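Local coordinates for cortical-lytic enzyme (Bacillus cereus, PDB 4S3J), which degrades spore cortex peptidoglycan during germination as an N-acetylglucosaminidase of glycosyl hydrolase family 18, pairing a TIM barrel with two LysM domains, at residues A266-Y269 with K270-G273; I195-K198 with F199-I203; A75-A78 with K79-L83; W418-L421 with V422-T426; Y361-T364 with A365-P368. All blocks are in the same frame, centred on the assembly; numbering follows the deposited sequence.

Interaction 1: residues A266-Y269 with K270-G273; sequences AHDY and KAQG
Three groups grip one water in the crook between the loop 266-269 and Gln-272: it donates to Ala-266 O at 2.7 Å, and accepts from Asp-268 N and from Gln-272 NE2, the latter at 3.0 Å. The Gln-272 chain runs extended beyond CG (chi2 -161°), which carries its amide back past the helix start; CG passes 3.3 Å from Asp-268 O on the way. With NE2 on the water and OE1 bonded to Thr-249 OG1, the amide is tied at both ends, which would fix its flip. Asp-268 occupies the N-cap of helix 269-275. Its CG lies opposite the main-chain N across the CA-CB bond (chi1 -169°), bringing OD1 within 3.1 Å of Ala-271 N; the N-H aims almost straight at the oxygen (170°) but arrives from above the carboxylate plane. The Ala-271 methyl CB packs 3.4 Å from Asp-268 CG. The second oxygen, OD2, turns to helix 227-240, where it meets Arg-227 in a salt bridge and also Asn-231, so the capping carboxylate joins two helices of the family 18 barrel. Helical bonding begins at once, Gln-272 N reaching Asp-268 O at 2.9 Å and Gly-273 N reaching Tyr-269 O at 2.9 Å. One residue before the cap, His-267 bonds Phe-219 O and Val-252 N through its two ring nitrogens, and its side chain comes within about 4 Å of that of Glu-220, the probable proton donor.

Interaction 2: residues I195-K198 with F199-I203; sequences IQNK and FITNI
Lys-198 and Asn-202 meet one turn apart along helix 193-210, their side chains running at a slant to each other. From CB, which lies beside the next peptide nitrogen, the lysine is stretched out trans at every torsion, the first included (chi1 177°). CG passes 3.6 Å from Asn-202 ND2, and CE touches that nitrogen again at 3.9 Å, so CG and CE both lie against the amide nitrogen. The NZ tip goes on to bond Asp-146 O while Asn-202 ND2 bonds Gly-147 O, both polar ends converging on the same loop. On another side of the helix, Thr-201 turns OG1 back toward the preceding turn (chi1 -67°), where it donates to Asn-197 O at 3.1 Å. Thr-201 N reaches the same oxygen at 3.1 Å, and the two donors come from opposite faces of the carbonyl plane, giving Asn-197 O a double grip. The hydroxyl also bonds Arg-240 NH2. Gln-196 and Ile-200 lie side by side and point the same way, CG to CD1 4.2 Å. Ile-203 CD1 sits over the centre of the Phe-199 ring, 3.6 Å above its plane. This helix thus fits against the family 18 barrel: Phe-199 and Ile-203 press on strand 168-177, Gln-196 and Ile-200 on Phe-233 of helix 227-240, and Ile-195 and Phe-199 on helix 183-191.

Interaction 3: residues A75-A78 with K79-L83; sequences ASLA and KVNNL
Ala-78 O takes two backbone donors as the chain leaves helix 74-80, Leu-83 N at 3.0 Å and nearly straight (172°), and Asn-81 N at 3.2 Å from the opposite face of the carbonyl plane. Asn-82, with positive phi (54°), makes the turn between them, and its N bonds Lys-79 O at 3.0 Å. Among the side chains, Asn-81 does the polar work. A chi1 of -74° keeps its CG beside the backbone N and turns the amide back along the helix, where ND2 donates to Leu-77 O at 2.9 Å; the acceptor lies in the amide plane. The other end, OD1, accepts from Tyr-96 N, so one amide links the helix end to strand 94-96. Leu-77 CD1 rests 3.6 Å from that same ND2, and the leucine side chain packs on Ile-66 and Ser-67 of helix 63-70. Val-80 brings CG1 within 3.5 Å of Leu-77 O. The Ala-78 methyl lies 3.5 Å from Leu-83 O, while the Leu-83 side chain reaches Leu-95 and Leu-63. The 6→1 and 5→2 bonds with Asn-82 as the C-prime residue define a Schellman motif, here closing the second helix of the second LysM domain, with its beta-alpha-alpha-beta fold.

Interaction 4: residues W418-L421 with V422-T426; sequences WRLL and VENFT
The C-terminal end of helix 415-424, which hands the chain to strand 426-427, carries an i to i+4 salt bridge between Arg-419 and Glu-423. The arginine chain bends at chi2 (65°) and presents two nitrogens side-on to Glu-423 OE2, NE at 3.0 Å and NH2 at 3.3 Å. OE2 lies in the guanidinium plane, whereas the carboxylate plane is turned 53° from it, and both nitrogens approach OE2 from the same face. Val-422 CG2 stands between its backbone N and carbonyl carbon, which brings it to a close 3.0 Å from Arg-419 O. Leu-420 O is held twice by Asn-424, through the backbone N and through ND2, each at 2.9 Å, from opposite faces of the carbonyl plane. Asn-424 OD1 accepts from Lys-398 and Gln-391 of helix 387-400. Strand 426-427 runs parallel to strand 104-111 of the TIM barrel, Thr-426 bonding Arg-103 and Val-105 through the backbone. Phe-425 leaves helical geometry; its N bonds Leu-421 O weakly, and that oxygen also sits at the ring edge, 3.7 Å from CD2. Leu-421 CD1 meets Phe-425 CD2 at 4.0 Å, the side chains crossing near a right angle, and Phe-394 meets the ring edge-to-face.

Interaction 5: residues Y361-T364 with A365-P368; sequences YDFT and AQAP
Tyr-361 OH donates to Gln-366 OE1 at 2.8 Å, arriving from above the amide carbonyl plane, and the ring is turned 68° from the amide. OE1 also takes a hydrogen bond from Ser-392 OG. NE2 donates to Phe-363 O at 3.0 Å; the bend of the Gln-366 chain at chi2 (-74°) folds the group back so that both amide ends find partners. Asp-362 is bonded through both side chain and backbone. OD1 accepts from Ala-365 N at 2.9 Å, straight at the hydrogen (165°) though the donor stands above the carboxylate plane, and weakly from Thr-364 N, the latter an Asx turn. The backbone pairs with Ala-367: Asp-362 N to Ala-367 O is 2.9 Å, and Ala-367 N returns to Asp-362 O at 3.2 Å, in the carbonyl plane on a lone pair. Gln-366 N adds a weak bond to that oxygen; Gln-366 and Ala-367 both face Asp-362, which with the positive phi at Gln-366 makes a G1 beta bulge. Ala-367 N lies over one face of the Tyr-361 ring, whose CE1 touches Pro-368 CD at 4.0 Å. In this hairpin, Tyr-361 and Pro-368 lean on helix 387-400, Asp-362 and Ala-367 on Trp-383 of strand 379-383.

All five contacts are local and lie in series, none nesting or crossing. Nearest the N terminus, interaction 3 ends a helix of the second LysM domain. Interaction 2 follows within helix 193-210, and interaction 1 starts helix 269-275; both meet helix 227-240, with centres about 22 Å apart. Interaction 5 then closes the tight turn of the hairpin formed by strands 360-362 and 367-373. Interaction 4 ends helix 415-424 and leads into strand 426-427; like interaction 5, it rests on helix 387-400, their nearest atoms about 11 Å apart. Interactions 2 and 3, about 59 Å between centres, lie on opposite sides of the chain's centre.

Interaction 1: residues A266-Y269 with K270-G273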
loop_
_atom_site.group_PDB
_atom_site.type_symbol
_atom_site.label_atom_id
_atom_site.label_comp_id
_atom_site.label_asym_id
_atom_site.label_seq_id
_atom_site.Cartn_x
_atom_site.Cartn_y
_atom_site.Cartn_z
ATOM N N ALA A 266 3.851 -19.093 -13.905
ATOM C CA ALA A 266 5.248 -18.751 -13.711
ATOM C C ALA A 266 5.524 -18.103 -12.366
ATOM O O ALA A 266 6.680 -17.978 -11.984
ATOM C CB ALA A 266 5.710 -17.828 -14.821
ATOM N N HIS A 267 4.479 -17.691 -11.646
ATOM C CA HIS A 267 4.667 -17.172 -10.287
ATOM C C HIS A 267 4.390 -18.289 -9.279
ATOM O O HIS A 267 3.269 -18.475 -8.803
ATOM C CB HIS A 267 3.780 -15.953 -10.024
ATOM C CG HIS A 267 4.326 -14.693 -10.602
ATOM N ND1 HIS A 267 3.828 -13.434 -10.273
ATOM C CD2 HIS A 267 5.325 -14.460 -11.482
ATOM C CE1 HIS A 267 4.494 -12.519 -10.920
ATOM N NE2 HIS A 267 5.415 -13.104 -11.676
ATOM N N ASP A 268 5.451 -19.018 -8.965
ATOM C CA ASP A 268 5.385 -20.218 -8.146
ATOM C C ASP A 268 5.531 -19.835 -6.680
ATOM O O ASP A 268 6.643 -19.654 -6.177
ATOM C CB ASP A 268 6.489 -21.180 -8.599
ATOM C CG ASP A 268 6.378 -22.582 -7.997
ATOM O OD1 ASP A 268 5.832 -22.747 -6.882
ATOM O OD2 ASP A 268 6.853 -23.534 -8.681
ATOM N N TYR A 269 4.396 -19.690 -5.993
ATOM C CA TYR A 269 4.389 -19.221 -4.617
ATOM C C TYR A 269 5.288 -20.079 -3.716
ATOM O O TYR A 269 6.150 -19.555 -3.009
ATOM C CB TYR A 269 2.958 -19.223 -4.059
ATOM C CG TYR A 269 2.137 -17.942 -4.247
ATOM C CD1 TYR A 269 2.031 -17.314 -5.483
ATOM C CD2 TYR A 269 1.425 -17.405 -3.182
ATOM C CE1 TYR A 269 1.267 -16.163 -5.643
ATOM C CE2 TYR A 269 0.667 -16.267 -3.330
ATOM C CZ TYR A 269 0.578 -15.649 -4.551
ATOM O OH TYR A 269 -0.199 -14.516 -4.680
ATOM N N LYS A 270 5.122 -21.402 -3.792
ATOM C CA LYS A 270 5.842 -22.316 -2.912
ATOM C C LYS A 270 7.343 -22.259 -3.173
ATOM O O LYS A 270 8.139 -22.147 -2.250
ATOM C CB LYS A 270 5.355 -23.748 -3.128
ATOM C CG LYS A 270 5.848 -24.765 -2.104
ATOM C CD LYS A 270 5.306 -26.151 -2.441
ATOM C CE LYS A 270 3.825 -26.292 -2.157
ATOM N NZ LYS A 270 3.326 -27.631 -2.575
ATOM N N ALA A 271 7.732 -22.334 -4.442
ATOM C CA ALA A 271 9.146 -22.314 -4.783
ATOM C C ALA A 271 9.813 -20.992 -4.429
ATOM O O ALA A 271 10.902 -20.977 -3.867
ATOM C CB ALA A 271 9.338 -22.620 -6.271
ATOM N N GLN A 272 9.179 -19.876 -4.785
ATOM C CA GLN A 272 9.791 -18.585 -4.502
ATOM C C GLN A 272 9.894 -18.366 -2.997
ATOM O O GLN A 272 10.907 -17.874 -2.506
ATOM C CB GLN A 272 9.004 -17.445 -5.175
ATOM C CG GLN A 272 9.084 -17.476 -6.709
ATOM C CD GLN A 272 8.726 -16.149 -7.372
ATOM O OE1 GLN A 272 8.756 -15.099 -6.737
ATOM N NE2 GLN A 272 8.351 -16.207 -8.647
ATOM N N GLY A 273 8.869 -18.781 -2.259
ATOM C CA GLY A 273 8.853 -18.612 -0.815
ATOM C C GLY A 273 10.000 -19.313 -0.108
ATOM O O GLY A 273 10.430 -18.919 0.980
HETATM O O HOH W 1 8.231 -18.854 -9.984
#

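Interaction 2: residues I195-K198 with F199-I203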
loop_
_atom_site.group_PDB
_atom_site.type_symbol
_atom_site.label_atom_id
_atom_site.label_comp_id
_atom_site.label_asym_id
_atom_site.label_seq_id
_atom_site.Cartn_x
_atom_site.Cartn_y
_atom_site.Cartn_z
ATOM N N ILE A 195 24.375 -15.373 -20.964
ATOM C CA ILE A 195 23.724 -14.083 -20.727
ATOM C C ILE A 195 23.302 -13.952 -19.268
ATOM O O ILE A 195 23.514 -12.907 -18.662
ATOM C CB ILE A 195 22.504 -13.912 -21.643
ATOM C CG1 ILE A 195 22.967 -13.773 -23.097
ATOM C CG2 ILE A 195 21.666 -12.698 -21.243
ATOM C CD1 ILE A 195 21.867 -13.847 -24.102
ATOM N N GLN A 196 22.740 -15.012 -18.697
ATOM C CA GLN A 196 22.272 -14.950 -17.310
ATOM C C GLN A 196 23.447 -14.697 -16.362
ATOM O O GLN A 196 23.323 -13.967 -15.392
ATOM C CB GLN A 196 21.526 -16.231 -16.922
ATOM C CG GLN A 196 20.920 -16.175 -15.540
ATOM C CD GLN A 196 20.169 -17.439 -15.176
ATOM O OE1 GLN A 196 20.514 -18.118 -14.209
ATOM N NE2 GLN A 196 19.118 -17.740 -15.920
ATOM N N ASN A 197 24.604 -15.296 -16.648
ATOM C CA ASN A 197 25.761 -15.099 -15.781
ATOM C C ASN A 197 26.235 -13.647 -15.811
ATOM O O ASN A 197 26.542 -13.055 -14.771
ATOM C CB ASN A 197 26.901 -16.032 -16.206
ATOM C CG ASN A 197 28.153 -15.833 -15.382
ATOM O OD1 ASN A 197 28.147 -16.032 -14.170
ATOM N ND2 ASN A 197 29.234 -15.417 -16.037
ATOM N N LYS A 198 26.249 -13.070 -17.007
ATOM C CA LYS A 198 26.602 -11.664 -17.190
ATOM C C LYS A 198 25.588 -10.759 -16.502
ATOM O O LYS A 198 25.944 -9.771 -15.866
ATOM C CB LYS A 198 26.660 -11.317 -18.678
ATOM C CG LYS A 198 26.956 -9.847 -18.973
ATOM C CD LYS A 198 27.186 -9.595 -20.465
ATOM C CE LYS A 198 27.270 -8.096 -20.764
ATOM N NZ LYS A 198 27.018 -7.769 -22.205
ATOM N N PHE A 199 24.323 -11.129 -16.639
ATOM C CA PHE A 199 23.208 -10.397 -16.030
ATOM C C PHE A 199 23.372 -10.315 -14.520
ATOM O O PHE A 199 23.286 -9.221 -13.933
ATOM C CB PHE A 199 21.888 -11.089 -16.420
ATOM C CG PHE A 199 20.624 -10.342 -16.026
ATOM C CD1 PHE A 199 20.448 -9.007 -16.364
ATOM C CD2 PHE A 199 19.599 -11.007 -15.397
ATOM C CE1 PHE A 199 19.282 -8.337 -16.035
ATOM C CE2 PHE A 199 18.421 -10.343 -15.063
ATOM C CZ PHE A 199 18.269 -9.005 -15.406
ATOM N N ILE A 200 23.601 -11.455 -13.880
ATOM C CA ILE A 200 23.724 -11.475 -12.424
ATOM C C ILE A 200 24.952 -10.670 -11.999
ATOM O O ILE A 200 24.919 -9.940 -11.021
ATOM C CB ILE A 200 23.808 -12.921 -11.879
ATOM C CG1 ILE A 200 22.501 -13.651 -12.176
ATOM C CG2 ILE A 200 24.095 -12.923 -10.384
ATOM C CD1 ILE A 200 22.508 -15.112 -11.845
ATOM N N THR A 201 26.041 -10.791 -12.750
ATOM C CA THR A 201 27.230 -9.999 -12.466
ATOM C C THR A 201 26.924 -8.503 -12.514
ATOM O O THR A 201 27.320 -7.759 -11.614
ATOM C CB THR A 201 28.361 -10.340 -13.466
ATOM O OG1 THR A 201 28.792 -11.684 -13.231
ATOM C CG2 THR A 201 29.548 -9.420 -13.295
ATOM N N ASN A 202 26.194 -8.065 -13.535
ATOM C CA ASN A 202 25.865 -6.643 -13.680
ATOM C C ASN A 202 24.918 -6.148 -12.590
ATOM O O ASN A 202 25.015 -5.001 -12.141
ATOM C CB ASN A 202 25.246 -6.355 -15.052
ATOM C CG ASN A 202 26.272 -6.365 -16.163
ATOM O OD1 ASN A 202 27.428 -5.993 -15.954
ATOM N ND2 ASN A 202 25.859 -6.799 -17.351
ATOM N N ILE A 203 23.989 -7.013 -12.197
ATOM C CA ILE A 203 23.056 -6.710 -11.106
ATOM C C ILE A 203 23.814 -6.464 -9.802
ATOM O O ILE A 203 23.519 -5.511 -9.079
ATOM C CB ILE A 203 22.041 -7.854 -10.918
ATOM C CG1 ILE A 203 21.071 -7.876 -12.103
ATOM C CG2 ILE A 203 21.269 -7.709 -9.592
ATOM C CD1 ILE A 203 20.264 -9.152 -12.199
#

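Interaction 3: residues A75-A78 with K79-L83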
loop_
_atom_site.group_PDB
_atom_site.type_symbol
_atom_site.label_atom_id
_atom_site.label_comp_id
_atom_site.label_asym_id
_atom_site.label_seq_id
_atom_site.Cartn_x
_atom_site.Cartn_y
_atom_site.Cartn_z
ATOM N N ALA A 75 -10.083 -8.801 26.062
ATOM C CA ALA A 75 -10.575 -8.994 27.434
ATOM C C ALA A 75 -10.243 -7.806 28.323
ATOM O O ALA A 75 -11.039 -7.438 29.182
ATOM C CB ALA A 75 -9.997 -10.266 28.041
ATOM N N SER A 76 -9.053 -7.231 28.157
ATOM C CA SER A 76 -8.653 -6.081 28.967
ATOM C C SER A 76 -9.488 -4.852 28.637
ATOM O O SER A 76 -9.900 -4.122 29.526
ATOM C CB SER A 76 -7.176 -5.759 28.772
ATOM O OG SER A 76 -6.370 -6.879 29.096
ATOM N N LEU A 77 -9.719 -4.614 27.351
ATOM C CA LEU A 77 -10.527 -3.459 26.929
ATOM C C LEU A 77 -11.941 -3.577 27.443
ATOM O O LEU A 77 -12.511 -2.609 27.935
ATOM C CB LEU A 77 -10.535 -3.355 25.404
ATOM C CG LEU A 77 -11.396 -2.255 24.789
ATOM C CD1 LEU A 77 -10.877 -0.903 25.196
ATOM C CD2 LEU A 77 -11.396 -2.377 23.238
ATOM N N ALA A 78 -12.511 -4.773 27.339
ATOM C CA ALA A 78 -13.872 -5.009 27.818
ATOM C C ALA A 78 -13.942 -4.830 29.337
ATOM O O ALA A 78 -14.814 -4.125 29.853
ATOM C CB ALA A 78 -14.340 -6.402 27.416
ATOM N N LYS A 79 -13.023 -5.464 30.050
ATOM C CA LYS A 79 -13.027 -5.388 31.512
ATOM C C LYS A 79 -12.925 -3.953 32.026
ATOM O O LYS A 79 -13.682 -3.560 32.922
ATOM C CB LYS A 79 -11.907 -6.253 32.086
ATOM C CG LYS A 79 -11.719 -6.132 33.582
ATOM C CD LYS A 79 -10.787 -7.205 34.139
ATOM C CE LYS A 79 -10.453 -6.916 35.602
ATOM N NZ LYS A 79 -11.658 -6.606 36.430
ATOM N N VAL A 80 -12.012 -3.157 31.482
ATOM C CA VAL A 80 -11.762 -1.849 32.081
ATOM C C VAL A 80 -12.940 -0.897 31.837
ATOM O O VAL A 80 -13.065 0.131 32.510
ATOM C CB VAL A 80 -10.435 -1.236 31.566
ATOM C CG1 VAL A 80 -10.547 -0.754 30.114
ATOM C CG2 VAL A 80 -9.995 -0.102 32.484
ATOM N N ASN A 81 -13.822 -1.272 30.907
ATOM C CA ASN A 81 -15.011 -0.482 30.600
ATOM C C ASN A 81 -16.302 -1.096 31.126
ATOM O O ASN A 81 -17.391 -0.597 30.832
ATOM C CB ASN A 81 -15.134 -0.296 29.082
ATOM C CG ASN A 81 -14.119 0.699 28.529
ATOM O OD1 ASN A 81 -14.258 1.919 28.710
ATOM N ND2 ASN A 81 -13.113 0.182 27.818
ATOM N N ASN A 82 -16.182 -2.183 31.890
ATOM C CA ASN A 82 -17.341 -2.907 32.414
ATOM C C ASN A 82 -18.304 -3.316 31.309
ATOM O O ASN A 82 -19.509 -3.106 31.412
ATOM C CB ASN A 82 -18.095 -2.083 33.465
ATOM C CG ASN A 82 -19.079 -2.925 34.246
ATOM O OD1 ASN A 82 -18.929 -4.155 34.346
ATOM N ND2 ASN A 82 -20.104 -2.283 34.784
ATOM N N LEU A 83 -17.761 -3.860 30.222
ATOM C CA LEU A 83 -18.573 -4.280 29.077
ATOM C C LEU A 83 -18.357 -5.752 28.778
ATOM O O LEU A 83 -17.331 -6.312 29.152
ATOM C CB LEU A 83 -18.236 -3.453 27.824
ATOM C CG LEU A 83 -18.444 -1.943 27.898
ATOM C CD1 LEU A 83 -17.915 -1.265 26.628
ATOM C CD2 LEU A 83 -19.910 -1.611 28.111
#

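Interaction 4: residues W418-L421 with V422-T426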
loop_
_atom_site.group_PDB
_atom_site.type_symbol
_atom_site.label_atom_id
_atom_site.label_comp_id
_atom_site.label_asym_id
_atom_site.label_seq_id
_atom_site.Cartn_x
_atom_site.Cartn_y
_atom_site.Cartn_z
ATOM N N TRP A 418 0.154 7.682 6.480
ATOM C CA TRP A 418 1.497 7.635 7.030
ATOM C C TRP A 418 1.481 7.852 8.545
ATOM O O TRP A 418 2.175 7.152 9.277
ATOM C CB TRP A 418 2.374 8.656 6.297
ATOM C CG TRP A 418 2.371 8.355 4.820
ATOM C CD1 TRP A 418 1.744 9.053 3.838
ATOM C CD2 TRP A 418 2.979 7.224 4.183
ATOM N NE1 TRP A 418 1.945 8.442 2.611
ATOM C CE2 TRP A 418 2.690 7.310 2.803
ATOM C CE3 TRP A 418 3.746 6.155 4.642
ATOM C CZ2 TRP A 418 3.153 6.366 1.888
ATOM C CZ3 TRP A 418 4.194 5.222 3.730
ATOM C CH2 TRP A 418 3.903 5.339 2.378
ATOM N N ARG A 419 0.627 8.751 9.016
ATOM C CA ARG A 419 0.485 8.949 10.452
ATOM C C ARG A 419 -0.076 7.690 11.117
ATOM O O ARG A 419 0.387 7.296 12.178
ATOM C CB ARG A 419 -0.396 10.157 10.758
ATOM C CG ARG A 419 -0.640 10.333 12.258
ATOM C CD ARG A 419 0.657 10.645 13.003
ATOM N NE ARG A 419 0.451 10.803 14.443
ATOM C CZ ARG A 419 0.112 11.946 15.035
ATOM N NH1 ARG A 419 -0.103 13.043 14.312
ATOM N NH2 ARG A 419 -0.047 11.985 16.353
ATOM N N LEU A 420 -1.080 7.064 10.516
ATOM C CA LEU A 420 -1.652 5.865 11.110
ATOM C C LEU A 420 -0.656 4.707 11.099
ATOM O O LEU A 420 -0.667 3.869 11.990
ATOM C CB LEU A 420 -2.945 5.477 10.400
ATOM C CG LEU A 420 -4.138 6.386 10.709
ATOM C CD1 LEU A 420 -5.266 6.048 9.757
ATOM C CD2 LEU A 420 -4.563 6.265 12.153
ATOM N N LEU A 421 0.214 4.655 10.087
ATOM C CA LEU A 421 1.216 3.603 10.035
ATOM C C LEU A 421 2.088 3.646 11.294
ATOM O O LEU A 421 2.327 2.597 11.921
ATOM C CB LEU A 421 2.085 3.750 8.776
ATOM C CG LEU A 421 3.108 2.629 8.550
ATOM C CD1 LEU A 421 2.437 1.288 8.193
ATOM C CD2 LEU A 421 4.085 3.046 7.481
ATOM N N VAL A 422 2.576 4.836 11.646
ATOM C CA VAL A 422 3.443 4.982 12.831
ATOM C C VAL A 422 2.672 4.894 14.151
ATOM O O VAL A 422 3.256 4.527 15.186
ATOM C CB VAL A 422 4.244 6.313 12.824
ATOM C CG1 VAL A 422 5.143 6.377 11.629
ATOM C CG2 VAL A 422 3.352 7.506 12.850
ATOM N N GLU A 423 1.375 5.199 14.142
ATOM C CA GLU A 423 0.569 5.033 15.347
ATOM C C GLU A 423 0.337 3.555 15.637
ATOM O O GLU A 423 0.332 3.123 16.791
ATOM C CB GLU A 423 -0.779 5.735 15.197
ATOM C CG GLU A 423 -0.693 7.250 15.236
ATOM C CD GLU A 423 -0.293 7.801 16.603
ATOM O OE1 GLU A 423 -0.748 7.266 17.644
ATOM O OE2 GLU A 423 0.485 8.769 16.629
ATOM N N ASN A 424 0.214 2.769 14.574
ATOM C CA ASN A 424 -0.151 1.358 14.709
ATOM C C ASN A 424 0.994 0.418 14.976
ATOM O O ASN A 424 0.802 -0.606 15.612
ATOM C CB ASN A 424 -0.848 0.879 13.435
ATOM C CG ASN A 424 -2.343 1.091 13.472
ATOM O OD1 ASN A 424 -3.097 0.198 13.846
ATOM N ND2 ASN A 424 -2.791 2.274 13.054
ATOM N N PHE A 425 2.158 0.768 14.436
ATOM C CA PHE A 425 3.314 -0.104 14.357
ATOM C C PHE A 425 4.608 0.601 14.697
ATOM O O PHE A 425 4.740 1.815 14.541
ATOM C CB PHE A 425 3.493 -0.663 12.933
ATOM C CG PHE A 425 2.322 -1.453 12.399
ATOM C CD1 PHE A 425 2.031 -2.713 12.888
ATOM C CD2 PHE A 425 1.542 -0.942 11.365
ATOM C CE1 PHE A 425 0.974 -3.437 12.380
ATOM C CE2 PHE A 425 0.495 -1.674 10.845
ATOM C CZ PHE A 425 0.209 -2.913 11.349
ATOM N N THR A 426 5.604 -0.195 15.083
ATOM C CA THR A 426 6.978 0.260 15.077
ATOM C C THR A 426 7.552 -0.030 13.704
ATOM O O THR A 426 7.531 -1.160 13.265
ATOM C CB THR A 426 7.799 -0.451 16.154
ATOM O OG1 THR A 426 7.264 -0.111 17.437
ATOM C CG2 THR A 426 9.230 -0.036 16.093
#

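Interaction 5: residues Y361-T364 with A365-P368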
loop_
_atom_site.group_PDB
_atom_site.type_symbol
_atom_site.label_atom_id
_atom_site.label_comp_id
_atom_site.label_asym_id
_atom_site.label_seq_id
_atom_site.Cartn_x
_atom_site.Cartn_y
_atom_site.Cartn_z
ATOM N N TYR A 361 -19.565 4.715 2.794
ATOM C CA TYR A 361 -18.612 3.656 3.147
ATOM C C TYR A 361 -19.236 2.271 3.029
ATOM O O TYR A 361 -20.276 1.993 3.595
ATOM C CB TYR A 361 -18.092 3.867 4.561
ATOM C CG TYR A 361 -16.848 3.069 4.858
ATOM C CD1 TYR A 361 -15.597 3.525 4.462
ATOM C CD2 TYR A 361 -16.928 1.835 5.501
ATOM C CE1 TYR A 361 -14.455 2.793 4.728
ATOM C CE2 TYR A 361 -15.782 1.084 5.764
ATOM C CZ TYR A 361 -14.553 1.567 5.381
ATOM O OH TYR A 361 -13.404 0.836 5.621
ATOM N N ASP A 362 -18.593 1.424 2.238
ATOM C CA ASP A 362 -19.023 0.041 2.040
ATOM C C ASP A 362 -18.360 -0.828 3.111
ATOM O O ASP A 362 -17.149 -1.025 3.083
ATOM C CB ASP A 362 -18.656 -0.408 0.613
ATOM C CG ASP A 362 -19.092 -1.836 0.292
ATOM O OD1 ASP A 362 -19.098 -2.702 1.168
ATOM O OD2 ASP A 362 -19.440 -2.102 -0.874
ATOM N N PHE A 363 -19.145 -1.315 4.072
ATOM C CA PHE A 363 -18.586 -2.069 5.201
ATOM C C PHE A 363 -18.209 -3.512 4.849
ATOM O O PHE A 363 -17.499 -4.166 5.617
ATOM C CB PHE A 363 -19.581 -2.052 6.364
ATOM C CG PHE A 363 -19.660 -0.717 7.049
ATOM C CD1 PHE A 363 -20.520 0.266 6.587
ATOM C CD2 PHE A 363 -18.842 -0.423 8.126
ATOM C CE1 PHE A 363 -20.567 1.499 7.191
ATOM C CE2 PHE A 363 -18.888 0.813 8.729
ATOM C CZ PHE A 363 -19.743 1.769 8.271
ATOM N N THR A 364 -18.677 -4.013 3.710
ATOM C CA THR A 364 -18.277 -5.338 3.234
ATOM C C THR A 364 -16.923 -5.278 2.525
ATOM O O THR A 364 -16.007 -6.035 2.859
ATOM C CB THR A 364 -19.360 -5.938 2.318
ATOM O OG1 THR A 364 -20.568 -6.062 3.080
ATOM C CG2 THR A 364 -18.959 -7.318 1.801
ATOM N N ALA A 365 -16.787 -4.393 1.545
ATOM C CA ALA A 365 -15.507 -4.177 0.898
ATOM C C ALA A 365 -14.496 -3.497 1.806
ATOM O O ALA A 365 -13.292 -3.653 1.597
ATOM C CB ALA A 365 -15.698 -3.341 -0.369
ATOM N N GLN A 366 -14.990 -2.741 2.788
ATOM C CA GLN A 366 -14.210 -1.790 3.594
ATOM C C GLN A 366 -13.531 -0.776 2.677
ATOM O O GLN A 366 -12.326 -0.830 2.444
ATOM C CB GLN A 366 -13.193 -2.513 4.508
ATOM C CG GLN A 366 -13.843 -3.285 5.677
ATOM C CD GLN A 366 -14.363 -2.376 6.775
ATOM O OE1 GLN A 366 -13.695 -1.421 7.176
ATOM N NE2 GLN A 366 -15.547 -2.683 7.284
ATOM N N ALA A 367 -14.349 0.120 2.115
ATOM C CA ALA A 367 -13.864 1.156 1.214
ATOM C C ALA A 367 -14.853 2.308 1.068
ATOM O O ALA A 367 -16.077 2.083 1.046
ATOM C CB ALA A 367 -13.580 0.581 -0.142
ATOM N N PRO A 368 -14.326 3.536 0.972
ATOM C CA PRO A 368 -15.171 4.709 0.730
ATOM C C PRO A 368 -15.480 4.883 -0.746
ATOM O O PRO A 368 -14.689 4.485 -1.607
ATOM C CB PRO A 368 -14.315 5.858 1.242
ATOM C CG PRO A 368 -12.902 5.396 0.935
ATOM C CD PRO A 368 -12.913 3.916 1.200
#